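Local coordinates for uncharacterized protein (Parabacteroides merdae ATCC 43184, PDB 5BMT), which is of unknown function but probably belongs to a Bacteroidetes lipoprotein family, joining an OB-fold domain to an immunoglobulin-like beta region, at residues Y32-A37 with A53-D58; L111-N116 with T187-L192; P124-V129 with Q133-I138; E146-D151 with S205-Y210. All blocks are in the same frame, centred on the assembly; numbering follows the deposited sequence. Where two conformers were deposited one is given.

Contact 1: Y32-A37 with A53-D58; sequences YPLYVA and ANFTVD
Two first torsions set up this contact: Leu34 carries its CG opposite the carbonyl carbon (chi1 -53°), while Phe55 has its CG lodged between backbone N and carbonyl carbon (chi1 51°). The leucine fork thereby arrives above the phenylalanine ring, and the two side chains meet at about a right angle. The evidence for a CH-pi contact is direct. Leu34 CD1 lies 3.5 Å from the centroid of the Phe55 ring and only 16° off the ring normal, so the methyl sits over one face rather than beside the rim. It is displaced slightly towards the CD1 side, where Leu34 CD1 comes within 3.5 Å of Phe55 CD1. The other leucine branch reaches buried Val57, two residues on, with Leu34 CD2 3.9 Å from Val57 CG2. No hydrogen bond joins the segments; the CA atoms of Leu34 and Val57, the nearest pair, are 8.6 Å apart, a spacing that fits strands separated by one other. That intervening strand is 73-79, whose Tyr73 bonds through its backbone to Pro33 and Tyr35. On the far side, the backbone of Leu34 bonds to Ile26 of strand 24-28, consistent with the closed barrel of an OB fold, with Leu34, Phe55 and Val57 buried among side chains of strands 10-18, 24-28 and 73-79.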
# COMPACT_ATOMS: atom_id res chain seq x y z
N TYR A 32 10.33 -11.05 7.89
CA TYR A 32 9.91 -11.33 9.26
C TYR A 32 9.70 -10.05 10.05
O TYR A 32 10.29 -9.02 9.71
CB TYR A 32 11.05 -12.07 9.96
CG TYR A 32 11.27 -13.47 9.45
CD1 TYR A 32 10.35 -14.47 9.70
CD2 TYR A 32 12.43 -13.80 8.77
CE1 TYR A 32 10.58 -15.79 9.30
CE2 TYR A 32 12.68 -15.11 8.36
CZ TYR A 32 11.76 -16.10 8.64
OH TYR A 32 12.00 -17.39 8.22
N PRO A 33 8.97 -10.13 11.19
CA PRO A 33 8.85 -8.94 12.05
C PRO A 33 10.21 -8.58 12.64
O PRO A 33 11.03 -9.46 12.94
CB PRO A 33 7.88 -9.38 13.16
CG PRO A 33 7.14 -10.58 12.58
CD PRO A 33 8.20 -11.27 11.72
N LEU A 34 10.44 -7.27 12.79
CA LEU A 34 11.70 -6.75 13.29
C LEU A 34 11.53 -5.83 14.46
O LEU A 34 10.62 -5.01 14.47
CB LEU A 34 12.40 -5.93 12.19
CG LEU A 34 12.58 -6.65 10.85
CD1 LEU A 34 13.16 -5.70 9.83
CD2 LEU A 34 13.47 -7.88 11.01
N TYR A 35 12.48 -5.91 15.40
CA TYR A 35 12.59 -4.94 16.47
C TYR A 35 13.72 -3.99 16.11
O TYR A 35 14.89 -4.41 16.04
CB TYR A 35 12.83 -5.57 17.83
CG TYR A 35 13.03 -4.53 18.91
CD1 TYR A 35 12.00 -3.65 19.26
CD2 TYR A 35 14.27 -4.37 19.53
CE1 TYR A 35 12.19 -2.69 20.25
CE2 TYR A 35 14.48 -3.39 20.49
CZ TYR A 35 13.43 -2.56 20.86
OH TYR A 35 13.64 -1.61 21.83
N VAL A 36 13.38 -2.72 15.88
CA VAL A 36 14.34 -1.67 15.60
C VAL A 36 14.20 -0.66 16.76
O VAL A 36 13.19 0.06 16.80
CB VAL A 36 14.16 -1.01 14.22
CG1 VAL A 36 15.25 0.04 13.97
CG2 VAL A 36 14.17 -2.06 13.10
N ALA A 37 15.14 -0.67 17.72
CA ALA A 37 15.03 0.16 18.93
C ALA A 37 14.89 1.64 18.62
O ALA A 37 14.08 2.32 19.26
CB ALA A 37 16.24 -0.06 19.82
N ALA A 53 11.10 1.22 5.06
CA ALA A 53 12.19 0.99 6.00
C ALA A 53 13.39 0.41 5.33
O ALA A 53 13.25 -0.40 4.43
CB ALA A 53 11.72 0.03 7.07
N ASN A 54 14.58 0.81 5.80
CA ASN A 54 15.82 0.21 5.33
C ASN A 54 16.44 -0.46 6.55
O ASN A 54 16.48 0.14 7.63
CB ASN A 54 16.75 1.19 4.62
CG ASN A 54 17.36 2.24 5.51
OD1 ASN A 54 18.50 2.11 5.96
ND2 ASN A 54 16.59 3.27 5.79
N PHE A 55 16.77 -1.75 6.43
CA PHE A 55 17.25 -2.44 7.61
C PHE A 55 18.25 -3.53 7.30
O PHE A 55 18.34 -4.01 6.16
CB PHE A 55 16.02 -3.09 8.32
CG PHE A 55 15.12 -3.93 7.44
CD1 PHE A 55 15.39 -5.28 7.22
CD2 PHE A 55 14.01 -3.36 6.82
CE1 PHE A 55 14.53 -6.05 6.42
CE2 PHE A 55 13.20 -4.12 5.98
CZ PHE A 55 13.46 -5.46 5.80
N THR A 56 18.96 -3.95 8.35
CA THR A 56 19.91 -5.05 8.29
C THR A 56 19.77 -5.88 9.55
O THR A 56 19.61 -5.33 10.65
CB THR A 56 21.34 -4.52 8.12
OG1 THR A 56 21.37 -3.54 7.08
CG2 THR A 56 22.34 -5.62 7.84
N VAL A 57 19.83 -7.20 9.39
CA VAL A 57 19.76 -8.16 10.49
C VAL A 57 21.12 -8.84 10.61
O VAL A 57 21.64 -9.35 9.61
CB VAL A 57 18.65 -9.22 10.27
CG1 VAL A 57 18.69 -10.31 11.35
CG2 VAL A 57 17.27 -8.55 10.22
N ASP A 58 21.68 -8.88 11.84
CA ASP A 58 22.90 -9.64 12.14
C ASP A 58 22.42 -10.97 12.71
O ASP A 58 22.05 -11.04 13.88
CB ASP A 58 23.78 -8.85 13.13
CG ASP A 58 25.09 -9.56 13.51
OD1 ASP A 58 25.33 -10.69 13.01
OD2 ASP A 58 25.84 -9.00 14.34

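Contact 2: L111-N116 with T187-L192; sequences LLFSNN and TLYSML. With SO4 (sulfate ion), chain D.
Leu111 and Tyr189 mark the closest backbone approach, their CA atoms 8.9 Å apart, where strand 111-113 runs past helix 187-192. The helical segment keeps regular i to i+4 bonding, for example from Met191 N to Thr187 O, and no hydrogen bond crosses to the strand, so side chains alone make the contact. Tyr189 swings its ring towards the strand with CG opposite the backbone N (chi1 177°). Its CD1/CE1 side receives both partners. Leu111 CD2 approaches the rim near the ring plane, 4.0 Å from Tyr189 CD1. Phe113 CE2 comes within 3.6 Å of Tyr189 CE1, an atom that lies in the plane of the Phe113 ring at its edge. The two ring planes stand at 87°, with the Phe113 and Tyr189 centroids 5.6 Å apart. On the CE2 side, a sulfate ion, probably from the crystallisation liquor, places O2 in the Tyr189 ring plane, 3.8 Å from Tyr189 CE2. Ser190 OG lies 2.8 Å from sulfate O1, but Gly186 O is a second acceptor for its proton, so the bond to the sulfate is not settled. Were Tyr189 an alanine, Phe113 and Leu111 would probably border a gap against the helix, and Glu236 would lose its phenolic partner. Chemically the contact is divided: the ring carbons pack against Leu111 and Phe113 and the ring makes a cation-pi contact with Lys118, while the buried tyrosine's hydroxyl is satisfied by Glu236.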
# COMPACT_ATOMS: atom_id res chain seq x y z
N LEU A 111 -1.13 -5.67 -0.41
CA LEU A 111 -1.72 -5.67 0.92
C LEU A 111 -0.68 -6.12 1.92
O LEU A 111 -0.11 -7.22 1.78
CB LEU A 111 -2.96 -6.58 0.97
CG LEU A 111 -3.72 -6.57 2.33
CD1 LEU A 111 -4.33 -5.20 2.61
CD2 LEU A 111 -4.84 -7.62 2.34
N LEU A 112 -0.44 -5.27 2.91
CA LEU A 112 0.49 -5.58 4.02
C LEU A 112 -0.29 -5.96 5.26
O LEU A 112 -1.35 -5.36 5.54
CB LEU A 112 1.35 -4.36 4.34
CG LEU A 112 2.62 -4.18 3.47
CD1 LEU A 112 2.26 -3.81 2.02
CD2 LEU A 112 3.54 -3.11 4.09
N PHE A 113 0.28 -6.89 6.03
CA PHE A 113 -0.30 -7.38 7.28
C PHE A 113 0.59 -7.11 8.46
O PHE A 113 1.81 -7.23 8.35
CB PHE A 113 -0.48 -8.93 7.19
CG PHE A 113 -1.44 -9.40 6.13
CD1 PHE A 113 -1.06 -9.41 4.78
CD2 PHE A 113 -2.71 -9.82 6.46
CE1 PHE A 113 -1.98 -9.82 3.79
CE2 PHE A 113 -3.60 -10.28 5.48
CZ PHE A 113 -3.24 -10.26 4.15
N SER A 114 0.01 -6.82 9.63
CA SER A 114 0.77 -6.71 10.86
C SER A 114 -0.03 -7.44 11.94
O SER A 114 -1.06 -8.05 11.64
CB SER A 114 1.05 -5.26 11.24
OG SER A 114 -0.12 -4.56 11.64
N ASN A 115 0.38 -7.32 13.19
CA ASN A 115 -0.35 -8.01 14.23
C ASN A 115 -1.80 -7.52 14.31
O ASN A 115 -2.72 -8.33 14.44
CB ASN A 115 0.40 -7.76 15.54
CG ASN A 115 -0.13 -8.56 16.70
OD1 ASN A 115 -0.66 -9.66 16.51
ND2 ASN A 115 -0.04 -7.99 17.89
N ASN A 116 -2.00 -6.18 14.23
CA ASN A 116 -3.31 -5.57 14.45
C ASN A 116 -3.91 -4.84 13.26
O ASN A 116 -5.05 -4.37 13.36
CB ASN A 116 -3.19 -4.55 15.59
CG ASN A 116 -2.78 -5.21 16.89
OD1 ASN A 116 -3.52 -6.05 17.42
ND2 ASN A 116 -1.54 -4.92 17.35
N THR A 187 -11.31 -3.66 6.25
CA THR A 187 -12.66 -4.06 5.84
C THR A 187 -12.64 -4.69 4.45
O THR A 187 -13.45 -5.59 4.20
CB THR A 187 -13.64 -2.90 5.94
OG1 THR A 187 -13.21 -1.87 5.06
CG2 THR A 187 -13.75 -2.37 7.39
N LEU A 188 -11.69 -4.27 3.58
CA LEU A 188 -11.58 -4.91 2.27
C LEU A 188 -11.22 -6.37 2.45
O LEU A 188 -11.81 -7.25 1.83
CB LEU A 188 -10.52 -4.21 1.41
CG LEU A 188 -10.37 -4.80 0.01
CD1 LEU A 188 -11.56 -4.48 -0.85
CD2 LEU A 188 -9.13 -4.33 -0.66
N TYR A 189 -10.24 -6.63 3.33
CA TYR A 189 -9.84 -8.02 3.56
C TYR A 189 -11.01 -8.86 4.05
O TYR A 189 -11.22 -9.95 3.50
CB TYR A 189 -8.71 -8.05 4.62
CG TYR A 189 -8.29 -9.46 4.98
CD1 TYR A 189 -7.28 -10.11 4.26
CD2 TYR A 189 -8.90 -10.14 6.03
CE1 TYR A 189 -6.90 -11.41 4.57
CE2 TYR A 189 -8.50 -11.44 6.36
CZ TYR A 189 -7.49 -12.06 5.64
OH TYR A 189 -7.14 -13.36 5.95
N SER A 190 -11.74 -8.39 5.07
CA SER A 190 -12.85 -9.16 5.63
C SER A 190 -13.92 -9.41 4.58
O SER A 190 -14.43 -10.54 4.50
CB SER A 190 -13.46 -8.45 6.83
OG SER A 190 -12.47 -8.31 7.84
N MSE A 191 -14.23 -8.39 3.74
CA MSE A 191 -15.26 -8.56 2.74
C MSE A 191 -14.82 -9.55 1.66
O MSE A 191 -15.61 -10.45 1.33
CB MSE A 191 -15.63 -7.22 2.13
CG MSE A 191 -16.79 -7.31 1.15
SE MSE A 191 -17.15 -5.60 0.35
CE MSE A 191 -15.60 -5.46 -0.65
N LEU A 192 -13.62 -9.37 1.09
CA LEU A 192 -13.18 -10.28 0.02
C LEU A 192 -12.88 -11.67 0.54
O LEU A 192 -13.10 -12.64 -0.19
CB LEU A 192 -12.01 -9.71 -0.77
CG LEU A 192 -12.31 -8.34 -1.43
CD1 LEU A 192 -11.12 -7.84 -2.25
CD2 LEU A 192 -13.53 -8.42 -2.34
S SO4 D . -11.39 -11.15 9.50
O1 SO4 D . -10.69 -9.87 9.41
O2 SO4 D . -10.41 -12.23 9.58
O3 SO4 D . -12.23 -11.15 10.70
O4 SO4 D . -12.24 -11.34 8.32

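Contact 3: P124-V129 with Q133-I138; sequences PTFTSV and QKNTYI
Between Phe126 and Tyr137 the backbones stay well apart: the axes of strands 124-126 and 134-138 approach to 11.1 Å at 135° between their directions, and the chain turns a corner at Thr127. Side chains fill the interval. Gln133, Asn135 and Tyr137, at every second position, all direct their side chains to the opposing segment, which lets their polar ends join in a row. Gln133 NE2 donates to Asn135 OD1 at 3.0 Å, nearly straight at 176°, in the carbonyl plane and on a lone pair. Asn135 ND2 in turn donates to Tyr137 OH at 3.1 Å, with the hydroxyl close to the amide plane, and Tyr137 OH is also bonded to Asp179. The asparagine amide, bonded at both ends, is thus fixed in rotation. Phe126 comes against this row from the opposite direction: its CZ lies 3.2 Å from Asn135 ND2, and Tyr137 OH meets the edge of its ring, 3.4 Å from Phe126 CZ. Pro124 CG packs obliquely on Tyr137 CE1 at 3.6 Å. Beyond the corner, the extended Gln133 chain crosses Val129 at about a right angle, bringing Gln133 OE1 3.5 Å from Val129 CB; OE1 also accepts from Leu130 N. A water donates to Ser128 O at 2.8 Å and accepts from Gln133 NE2, bridging the segments. Strands 124-126 and 134-138, not paired with each other, thus pack through their side chains as facing strands of a beta-sandwich do, consistent with the immunoglobulin-like fold of this protein.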
# COMPACT_ATOMS: atom_id res chain seq x y z
N PRO A 124 1.04 5.39 -6.62
CA PRO A 124 0.63 6.16 -7.81
C PRO A 124 1.87 6.80 -8.41
O PRO A 124 2.76 7.30 -7.68
CB PRO A 124 -0.33 7.22 -7.26
CG PRO A 124 -0.07 7.29 -5.80
CD PRO A 124 0.49 5.96 -5.37
N THR A 125 1.95 6.76 -9.75
CA THR A 125 3.06 7.31 -10.51
C THR A 125 2.50 8.38 -11.43
O THR A 125 1.34 8.26 -11.86
CB THR A 125 3.77 6.18 -11.27
OG1 THR A 125 4.01 5.11 -10.34
CG2 THR A 125 5.08 6.62 -11.91
N PHE A 126 3.31 9.40 -11.73
CA PHE A 126 2.92 10.50 -12.59
C PHE A 126 3.94 10.75 -13.66
O PHE A 126 5.14 10.79 -13.37
CB PHE A 126 2.76 11.78 -11.75
CG PHE A 126 1.73 11.65 -10.67
CD1 PHE A 126 2.06 11.11 -9.42
CD2 PHE A 126 0.40 11.98 -10.91
CE1 PHE A 126 1.08 10.94 -8.44
CE2 PHE A 126 -0.58 11.79 -9.93
CZ PHE A 126 -0.22 11.24 -8.71
N THR A 127 3.46 11.06 -14.88
CA THR A 127 4.33 11.45 -15.99
C THR A 127 5.22 12.61 -15.53
O THR A 127 6.43 12.56 -15.72
CB THR A 127 3.49 11.82 -17.22
OG1 THR A 127 2.71 10.69 -17.60
CG2 THR A 127 4.35 12.30 -18.40
N SER A 128 4.61 13.63 -14.91
CA SER A 128 5.34 14.76 -14.37
C SER A 128 4.62 15.36 -13.20
O SER A 128 3.39 15.30 -13.12
CB SER A 128 5.59 15.84 -15.44
OG SER A 128 4.41 16.48 -15.87
N VAL A 129 5.40 15.89 -12.27
CA VAL A 129 4.92 16.69 -11.14
C VAL A 129 5.87 17.85 -10.96
O VAL A 129 6.99 17.83 -11.49
CB VAL A 129 4.78 15.91 -9.80
CG1 VAL A 129 3.84 14.70 -9.91
CG2 VAL A 129 6.15 15.48 -9.25
N GLN A 133 4.89 19.62 -5.10
CA GLN A 133 3.48 19.41 -5.43
C GLN A 133 2.90 18.47 -4.37
O GLN A 133 3.59 17.55 -3.92
CB GLN A 133 3.35 18.79 -6.84
CG GLN A 133 1.89 18.52 -7.28
CD GLN A 133 1.85 18.00 -8.70
OE1 GLN A 133 2.51 18.52 -9.61
NE2 GLN A 133 0.97 17.03 -8.94
N LYS A 134 1.64 18.69 -3.98
CA LYS A 134 0.99 17.80 -3.04
C LYS A 134 -0.33 17.36 -3.64
O LYS A 134 -1.07 18.18 -4.18
CB LYS A 134 0.76 18.48 -1.67
CG LYS A 134 2.05 18.90 -0.95
CD LYS A 134 2.67 17.74 -0.16
CE LYS A 134 4.01 18.10 0.44
NZ LYS A 134 5.11 17.86 -0.53
N ASN A 135 -0.62 16.06 -3.51
CA ASN A 135 -1.86 15.48 -4.01
C ASN A 135 -2.62 14.84 -2.88
O ASN A 135 -2.02 14.44 -1.87
CB ASN A 135 -1.56 14.39 -5.04
CG ASN A 135 -0.63 14.77 -6.16
OD1 ASN A 135 -0.56 15.93 -6.57
ND2 ASN A 135 -0.06 13.77 -6.80
N THR A 136 -3.92 14.66 -3.08
CA THR A 136 -4.74 13.82 -2.22
C THR A 136 -5.40 12.79 -3.13
O THR A 136 -5.45 12.97 -4.36
CB THR A 136 -5.71 14.54 -1.30
OG1 THR A 136 -6.55 15.37 -2.09
CG2 THR A 136 -4.97 15.28 -0.17
N TYR A 137 -5.88 11.72 -2.52
CA TYR A 137 -6.34 10.58 -3.27
C TYR A 137 -7.66 10.05 -2.81
O TYR A 137 -8.10 10.29 -1.69
CB TYR A 137 -5.30 9.42 -3.12
CG TYR A 137 -3.94 9.80 -3.69
CD1 TYR A 137 -3.64 9.58 -5.03
CD2 TYR A 137 -2.97 10.41 -2.89
CE1 TYR A 137 -2.43 9.98 -5.58
CE2 TYR A 137 -1.75 10.83 -3.43
CZ TYR A 137 -1.48 10.60 -4.77
OH TYR A 137 -0.29 11.02 -5.33
N ILE A 138 -8.28 9.28 -3.70
CA ILE A 138 -9.47 8.54 -3.39
C ILE A 138 -9.29 7.15 -3.97
O ILE A 138 -9.05 6.99 -5.17
CB ILE A 138 -10.80 9.23 -3.87
CG1 ILE A 138 -12.02 8.30 -3.72
CG2 ILE A 138 -10.73 9.71 -5.32
CD1 ILE A 138 -12.55 8.33 -2.47
O HOH W 1 0.98 15.81 -11.86

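Contact 4: E146-D151 with S205-Y210; sequences EPETVD and SYRVKY
Electrostatic attraction links Glu148 to Arg207, but loosely: Glu148 OE2 is 3.7 Å from Arg207 NH2, a long salt bridge without a hydrogen bond. The carboxylate and guanidinium planes stand 83° apart, so the two groups do not form the coplanar, two-pronged pairing that strong bridges often show. Packing is closer. The extended Arg207 chain presents a guanidinium face to Val150, whose CG2 lies over the centre of that plane, 3.7 Å from Arg207 CZ. The second methyl, Val150 CG1, reaches Arg207 NH1 at 3.5 Å. Hydrogen bonding fixes the arginine from outside the pair, since Arg207 NE is bonded to Thr158 OG1 of strand 153-167. With a leucine in place of Arg207, Glu148 would probably lose its charged mate and Thr158 its bonding partner, while Val150 would no longer have a flat group to lie on. The CA atoms of Val150 and Arg207 are 9.3 Å apart, which fits strands one removed from each other: Glu148 pairs by backbone with Val156, and Arg207 with Tyr157 and Leu159. The side chains thus meet across strand 153-167 at the surface of the mixed sheet, beside the hairpin of 148-150 and 153-167, consistent with the immunoglobulin-like fold.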
# COMPACT_ATOMS: atom_id res chain seq x y z
N GLU A 146 -18.84 -8.15 -9.58
CA GLU A 146 -18.48 -9.55 -9.67
C GLU A 146 -17.06 -9.57 -10.19
O GLU A 146 -16.76 -8.80 -11.12
CB GLU A 146 -19.45 -10.32 -10.57
CG GLU A 146 -20.76 -10.65 -9.87
CD GLU A 146 -20.68 -11.51 -8.61
OE1 GLU A 146 -19.87 -12.46 -8.59
OE2 GLU A 146 -21.44 -11.23 -7.66
N PRO A 147 -16.14 -10.37 -9.61
CA PRO A 147 -14.76 -10.38 -10.13
C PRO A 147 -14.74 -11.02 -11.52
O PRO A 147 -15.71 -11.70 -11.91
CB PRO A 147 -14.00 -11.18 -9.07
CG PRO A 147 -15.04 -12.14 -8.52
CD PRO A 147 -16.31 -11.33 -8.49
N GLU A 148 -13.69 -10.77 -12.28
CA GLU A 148 -13.64 -11.27 -13.66
C GLU A 148 -12.27 -11.84 -14.00
O GLU A 148 -11.29 -11.57 -13.31
CB GLU A 148 -14.01 -10.13 -14.64
CG GLU A 148 -13.02 -8.98 -14.69
CD GLU A 148 -13.44 -7.77 -15.49
OE1 GLU A 148 -13.94 -7.93 -16.63
OE2 GLU A 148 -13.21 -6.64 -15.01
N THR A 149 -12.19 -12.58 -15.11
CA THR A 149 -10.91 -13.14 -15.56
C THR A 149 -10.10 -12.02 -16.23
O THR A 149 -10.62 -11.30 -17.08
CB THR A 149 -11.14 -14.35 -16.48
OG1 THR A 149 -11.91 -15.32 -15.77
CG2 THR A 149 -9.81 -14.98 -16.94
N VAL A 150 -8.84 -11.87 -15.80
CA VAL A 150 -7.89 -10.86 -16.31
C VAL A 150 -6.57 -11.57 -16.62
O VAL A 150 -5.97 -12.17 -15.73
CB VAL A 150 -7.67 -9.71 -15.27
CG1 VAL A 150 -6.63 -8.72 -15.78
CG2 VAL A 150 -8.97 -9.00 -14.92
N ASP A 151 -6.13 -11.52 -17.90
CA ASP A 151 -4.88 -12.11 -18.39
C ASP A 151 -4.62 -13.56 -17.87
O ASP A 151 -3.51 -13.87 -17.43
CB ASP A 151 -3.69 -11.20 -18.03
CG ASP A 151 -3.65 -9.88 -18.79
OD1 ASP A 151 -4.19 -9.83 -19.93
OD2 ASP A 151 -3.05 -8.91 -18.27
N SER A 205 -7.41 -12.00 -5.55
CA SER A 205 -6.67 -11.34 -6.62
C SER A 205 -7.33 -10.01 -6.91
O SER A 205 -8.56 -9.95 -7.03
CB SER A 205 -6.67 -12.18 -7.90
OG SER A 205 -5.99 -13.41 -7.72
N TYR A 206 -6.54 -8.95 -7.02
CA TYR A 206 -7.12 -7.66 -7.35
C TYR A 206 -6.16 -6.84 -8.20
O TYR A 206 -4.97 -7.15 -8.30
CB TYR A 206 -7.53 -6.89 -6.08
CG TYR A 206 -6.36 -6.28 -5.33
CD1 TYR A 206 -5.66 -7.02 -4.37
CD2 TYR A 206 -5.95 -4.97 -5.57
CE1 TYR A 206 -4.55 -6.48 -3.71
CE2 TYR A 206 -4.90 -4.39 -4.86
CZ TYR A 206 -4.16 -5.17 -3.97
OH TYR A 206 -3.06 -4.62 -3.36
N ARG A 207 -6.68 -5.79 -8.80
CA ARG A 207 -5.85 -4.84 -9.52
C ARG A 207 -6.38 -3.45 -9.25
O ARG A 207 -7.52 -3.31 -8.78
CB ARG A 207 -5.81 -5.14 -11.01
CG ARG A 207 -7.19 -5.03 -11.61
CD ARG A 207 -7.12 -5.38 -13.06
NE ARG A 207 -8.43 -5.24 -13.69
CZ ARG A 207 -8.61 -5.27 -15.00
NH1 ARG A 207 -7.58 -5.39 -15.82
NH2 ARG A 207 -9.82 -5.14 -15.51
N VAL A 208 -5.59 -2.42 -9.58
CA VAL A 208 -5.99 -1.04 -9.37
C VAL A 208 -6.05 -0.35 -10.71
O VAL A 208 -5.04 -0.33 -11.43
CB VAL A 208 -5.03 -0.30 -8.40
CG1 VAL A 208 -5.45 1.16 -8.22
CG2 VAL A 208 -4.98 -1.00 -7.05
N LYS A 209 -7.22 0.25 -11.04
CA LYS A 209 -7.36 1.02 -12.26
C LYS A 209 -7.17 2.51 -11.94
O LYS A 209 -7.39 2.97 -10.81
CB LYS A 209 -8.68 0.72 -12.94
CG LYS A 209 -9.91 1.35 -12.41
CD LYS A 209 -11.01 1.17 -13.50
CE LYS A 209 -12.08 2.23 -13.44
NZ LYS A 209 -13.45 1.64 -13.41
N TYR A 210 -6.70 3.26 -12.92
CA TYR A 210 -6.44 4.67 -12.71
C TYR A 210 -6.64 5.44 -14.02
O TYR A 210 -6.52 4.85 -15.09
CB TYR A 210 -4.97 4.87 -12.21
CG TYR A 210 -3.92 4.26 -13.12
CD1 TYR A 210 -3.40 4.97 -14.20
CD2 TYR A 210 -3.45 2.97 -12.90
CE1 TYR A 210 -2.44 4.41 -15.03
CE2 TYR A 210 -2.48 2.39 -13.73
CZ TYR A 210 -1.98 3.12 -14.80
OH TYR A 210 -1.02 2.59 -15.63

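Overall arrangement
Contact 1 stands apart in the probable OB-fold domain, about 34 Å centre to centre from contact 4, and is purely apolar and buried. Contacts 2, 3 and 4 all reach the large mixed sheet. Contact 2 sets helix 186-198 against strand 106-113, and strand 118-126, the neighbour of 106-113, carries part of contact 3; yet these two lie on opposite sides of the chain's centre. Contacts 2 and 4 touch where Tyr206 OH packs 3.7 Å from Leu111 N. Polarity changes with place: aromatic and aliphatic packing in buried contact 2, a side-chain amide row with a water in partly buried contact 3, and a charged pair over a valine at the surface in contact 4.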